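Local structure of fusolin (Unidentified entomopoxvirus, 4YN2) at residues T139-P144 with L191-T196. The protein forms crystalline spindles that enhance the virulence of insect poxviruses, probably by acting on chitin through its lytic polysaccharide monooxygenase-like domain. Sequence-based numbering, arbitrary orientation.
With ZN (zinc ion), chain C; EDO (1,2-ethanediol), chain D.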
ATOM      1  N   THR A 139      -0.365  17.562   8.199  1.00 10.19           N
ATOM      2  CA  THR A 139      -0.278  17.974   9.591  1.00 11.06           C
ATOM      3  C   THR A 139       0.217  19.462   9.600  1.00 16.20           C
ATOM      4  O   THR A 139       0.045  20.153  10.599  1.00 15.49           O
ATOM      5  CB  THR A 139       0.526  16.945  10.367  1.00 24.28           C
ATOM      6  OG1 THR A 139       1.830  16.844   9.828  1.00 26.42           O
ATOM      7  CG2 THR A 139      -0.144  15.558  10.306  1.00 24.03           C
ATOM      8  N   ALA A 140       0.733  19.956   8.457  1.00 13.14           N
ATOM      9  CA  ALA A 140       1.127  21.353   8.236  1.00 12.90           C
ATOM     10  C   ALA A 140       0.793  21.747   6.790  1.00 16.75           C
ATOM     11  O   ALA A 140       0.890  20.910   5.894  1.00 15.48           O
ATOM     12  CB  ALA A 140       2.609  21.532   8.499  1.00 13.73           C
ATOM     13  N   VAL A 141       0.383  22.995   6.566  1.00 13.05           N
ATOM     14  CA  VAL A 141       0.058  23.489   5.228  1.00 12.81           C
ATOM     15  C   VAL A 141       1.354  23.970   4.587  1.00 15.41           C
ATOM     16  O   VAL A 141       1.882  24.996   5.011  1.00 13.71           O
ATOM     17  CB  VAL A 141      -1.006  24.613   5.300  1.00 17.08           C
ATOM     18  CG1 VAL A 141      -1.256  25.249   3.933  1.00 16.64           C
ATOM     19  CG2 VAL A 141      -2.303  24.083   5.906  1.00 17.06           C
ATOM     20  N   HIS A 142       1.868  23.233   3.586  1.00 13.11           N
ATOM     21  CA  HIS A 142       3.086  23.600   2.855  1.00 13.23           C
ATOM     22  C   HIS A 142       2.754  23.941   1.427  1.00 15.81           C
ATOM     23  O   HIS A 142       2.391  23.066   0.649  1.00 14.83           O
ATOM     24  CB  HIS A 142       4.129  22.469   2.853  1.00 14.92           C
ATOM     25  CG  HIS A 142       4.552  21.987   4.194  1.00 18.88           C
ATOM     26  ND1 HIS A 142       4.765  22.852   5.248  1.00 21.04           N
ATOM     27  CD2 HIS A 142       4.878  20.734   4.584  1.00 20.79           C
ATOM     28  CE1 HIS A 142       5.137  22.090   6.261  1.00 20.53           C
ATOM     29  NE2 HIS A 142       5.251  20.812   5.893  1.00 20.62           N
ATOM     30  N   GLU A 143       2.839  25.219   1.084  1.00 12.61           N
ATOM     31  CA  GLU A 143       2.619  25.698  -0.267  1.00 12.57           C
ATOM     32  C   GLU A 143       3.678  26.753  -0.552  1.00 15.84           C
ATOM     33  O   GLU A 143       4.042  27.481   0.367  1.00 15.60           O
ATOM     34  CB  GLU A 143       1.203  26.251  -0.437  1.00 14.28           C
ATOM     35  CG  GLU A 143       0.133  25.179  -0.300  1.00 23.51           C
ATOM     36  CD  GLU A 143      -1.292  25.629  -0.547  1.00 43.37           C
ATOM     37  OE1 GLU A 143      -2.216  24.966  -0.021  1.00 28.51           O
ATOM     38  OE2 GLU A 143      -1.486  26.669  -1.219  1.00 35.46           O
ATOM     39  N   PRO A 144       4.245  26.821  -1.768  1.00 10.75           N
ATOM     40  CA  PRO A 144       3.907  26.035  -2.960  1.00  9.82           C
ATOM     41  C   PRO A 144       4.371  24.572  -2.868  1.00 11.83           C
ATOM     42  O   PRO A 144       5.425  24.263  -2.307  1.00 10.24           O
ATOM     43  CB  PRO A 144       4.622  26.799  -4.077  1.00 12.17           C
ATOM     44  CG  PRO A 144       5.803  27.410  -3.405  1.00 16.37           C
ATOM     45  CD  PRO A 144       5.284  27.825  -2.062  1.00 12.48           C
ATOM     46  N   LEU A 191      -8.119  20.544   7.485  1.00 15.71           N
ATOM     47  CA  LEU A 191      -8.252  20.692   6.025  1.00 14.42           C
ATOM     48  C   LEU A 191      -7.440  19.599   5.372  1.00 14.65           C
ATOM     49  O   LEU A 191      -6.498  19.107   5.992  1.00 13.68           O
ATOM     50  CB  LEU A 191      -7.757  22.063   5.555  1.00 14.46           C
ATOM     51  CG  LEU A 191      -8.579  23.268   5.979  1.00 19.28           C
ATOM     52  CD1 LEU A 191      -7.810  24.554   5.719  1.00 19.34           C
ATOM     53  CD2 LEU A 191      -9.914  23.317   5.253  1.00 21.22           C
ATOM     54  N   VAL A 192      -7.778  19.224   4.133  1.00  9.97           N
ATOM     55  CA  VAL A 192      -7.087  18.134   3.438  1.00  9.04           C
ATOM     56  C   VAL A 192      -6.805  18.468   1.993  1.00 11.54           C
ATOM     57  O   VAL A 192      -7.503  19.273   1.371  1.00  9.80           O
ATOM     58  CB  VAL A 192      -7.903  16.812   3.504  1.00 11.96           C
ATOM     59  CG1 VAL A 192      -7.856  16.204   4.898  1.00 11.78           C
ATOM     60  CG2 VAL A 192      -9.344  17.018   3.062  1.00 11.68           C
ATOM     61  N   TYR A 193      -5.816  17.782   1.439  1.00  7.34           N
ATOM     62  CA  TYR A 193      -5.522  17.867   0.017  1.00  7.18           C
ATOM     63  C   TYR A 193      -6.258  16.714  -0.609  1.00 12.46           C
ATOM     64  O   TYR A 193      -5.890  15.565  -0.375  1.00 13.20           O
ATOM     65  CB  TYR A 193      -4.030  17.831  -0.250  1.00  7.84           C
ATOM     66  CG  TYR A 193      -3.332  19.085   0.203  1.00  8.60           C
ATOM     67  CD1 TYR A 193      -3.363  20.239  -0.570  1.00  9.96           C
ATOM     68  CD2 TYR A 193      -2.638  19.123   1.405  1.00  9.17           C
ATOM     69  CE1 TYR A 193      -2.709  21.397  -0.161  1.00  9.85           C
ATOM     70  CE2 TYR A 193      -1.968  20.270   1.817  1.00  9.50           C
ATOM     71  CZ  TYR A 193      -1.992  21.402   1.022  1.00 16.89           C
ATOM     72  OH  TYR A 193      -1.379  22.546   1.466  1.00 17.66           O
ATOM     73  N   ARG A 194      -7.372  17.010  -1.285  1.00  9.42           N
ATOM     74  CA  ARG A 194      -8.259  16.026  -1.907  1.00  9.60           C
ATOM     75  C   ARG A 194      -8.137  16.139  -3.402  1.00 13.39           C
ATOM     76  O   ARG A 194      -8.261  17.244  -3.930  1.00 12.51           O
ATOM     77  CB  ARG A 194      -9.721  16.275  -1.483  1.00 12.59           C
ATOM     78  CG  ARG A 194     -10.195  15.443  -0.325  1.00 24.81           C
ATOM     79  CD  ARG A 194     -11.711  15.425  -0.220  1.00 27.18           C
ATOM     80  NE  ARG A 194     -12.327  16.694   0.194  1.00 19.05           N
ATOM     81  CZ  ARG A 194     -13.211  17.416  -0.504  1.00 31.72           C
ATOM     82  NH1 ARG A 194     -13.564  17.053  -1.733  1.00 20.11           N
ATOM     83  NH2 ARG A 194     -13.727  18.522   0.013  1.00 19.57           N
ATOM     84  N   PHE A 195      -7.904  15.028  -4.101  1.00  9.33           N
ATOM     85  CA  PHE A 195      -7.703  15.115  -5.540  1.00  8.50           C
ATOM     86  C   PHE A 195      -8.153  13.855  -6.251  1.00 10.44           C
ATOM     87  O   PHE A 195      -7.890  12.743  -5.792  1.00  8.08           O
ATOM     88  CB  PHE A 195      -6.232  15.449  -5.874  1.00  9.92           C
ATOM     89  CG  PHE A 195      -5.164  14.618  -5.195  1.00 11.45           C
ATOM     90  CD1 PHE A 195      -4.910  14.755  -3.839  1.00 13.83           C
ATOM     91  CD2 PHE A 195      -4.311  13.818  -5.937  1.00 13.39           C
ATOM     92  CE1 PHE A 195      -3.906  14.021  -3.222  1.00 14.98           C
ATOM     93  CE2 PHE A 195      -3.297  13.091  -5.317  1.00 15.77           C
ATOM     94  CZ  PHE A 195      -3.107  13.187  -3.964  1.00 13.77           C
ATOM     95  N   THR A 196      -8.834  14.047  -7.386  1.00  8.33           N
ATOM     96  CA  THR A 196      -9.392  12.958  -8.184  1.00  8.70           C
ATOM     97  C   THR A 196      -8.338  12.451  -9.143  1.00 12.39           C
ATOM     98  O   THR A 196      -7.917  13.178 -10.033  1.00 11.86           O
ATOM     99  CB  THR A 196     -10.662  13.407  -8.896  1.00 13.29           C
ATOM    100  OG1 THR A 196     -11.575  13.830  -7.894  1.00 12.63           O
ATOM    101  CG2 THR A 196     -11.308  12.284  -9.689  1.00 11.58           C
TER
HETATM  102 ZN    ZN C 404       6.019  19.365   6.892  1.00 21.11          ZN
HETATM  103  C1  EDO D 405     -11.171  17.398  -6.317  1.00 22.19           C
HETATM  104  O1  EDO D 405     -11.144  15.977  -6.151  1.00 23.27           O
HETATM  105  C2  EDO D 405      -9.858  17.907  -6.967  1.00 22.34           C
HETATM  106  O2  EDO D 405      -9.364  16.965  -7.924  1.00 18.29           O
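Tyr193 reaches from strand 191-200 to the loop 139-144 and donates a hydrogen bond from its hydroxyl to Glu143, with 3.0 Å between Tyr193 OH and Glu143 OE1. The acceptor uses the lone pair turned away from its partner oxygen, and it lies at the ring's edge, near its plane; carboxylate and ring planes are 58° apart. Glu143 suits the place because its chain, extended beyond CG, brings a carboxylate, probably ionised, to the hydroxyl while its root stays on the exposed loop. Val141 adds a methyl: with CG1 anti to the backbone N (chi1 174°), Val141 CG1 comes within 3.7 Å of Tyr193 OH. Tyr193 is buried, its ring meeting Trp212 and its side chain touching Leu178 and Pro138; tyrosine fits here since its long, rigid side chain carries a donor across the gap between strand and loop, whose closest CA atoms, Val141 CA and Leu191 CA, are 8.8 Å apart. The loop side is looser: Val141 and Glu143 are exposed and touch the tyrosine chiefly at its hydroxyl end. Between them His142 turns its ring to the zinc ion, NE2 binding the metal at 1.9 Å together with the amino nitrogen of His1, a pairing that recalls the histidine brace of lytic polysaccharide monooxygenases. The loop joins strand 129-138 of the four-stranded antiparallel sheet to strand 145-152 of the mixed sheet, while strand 191-200 runs between 129-138 and 178-180.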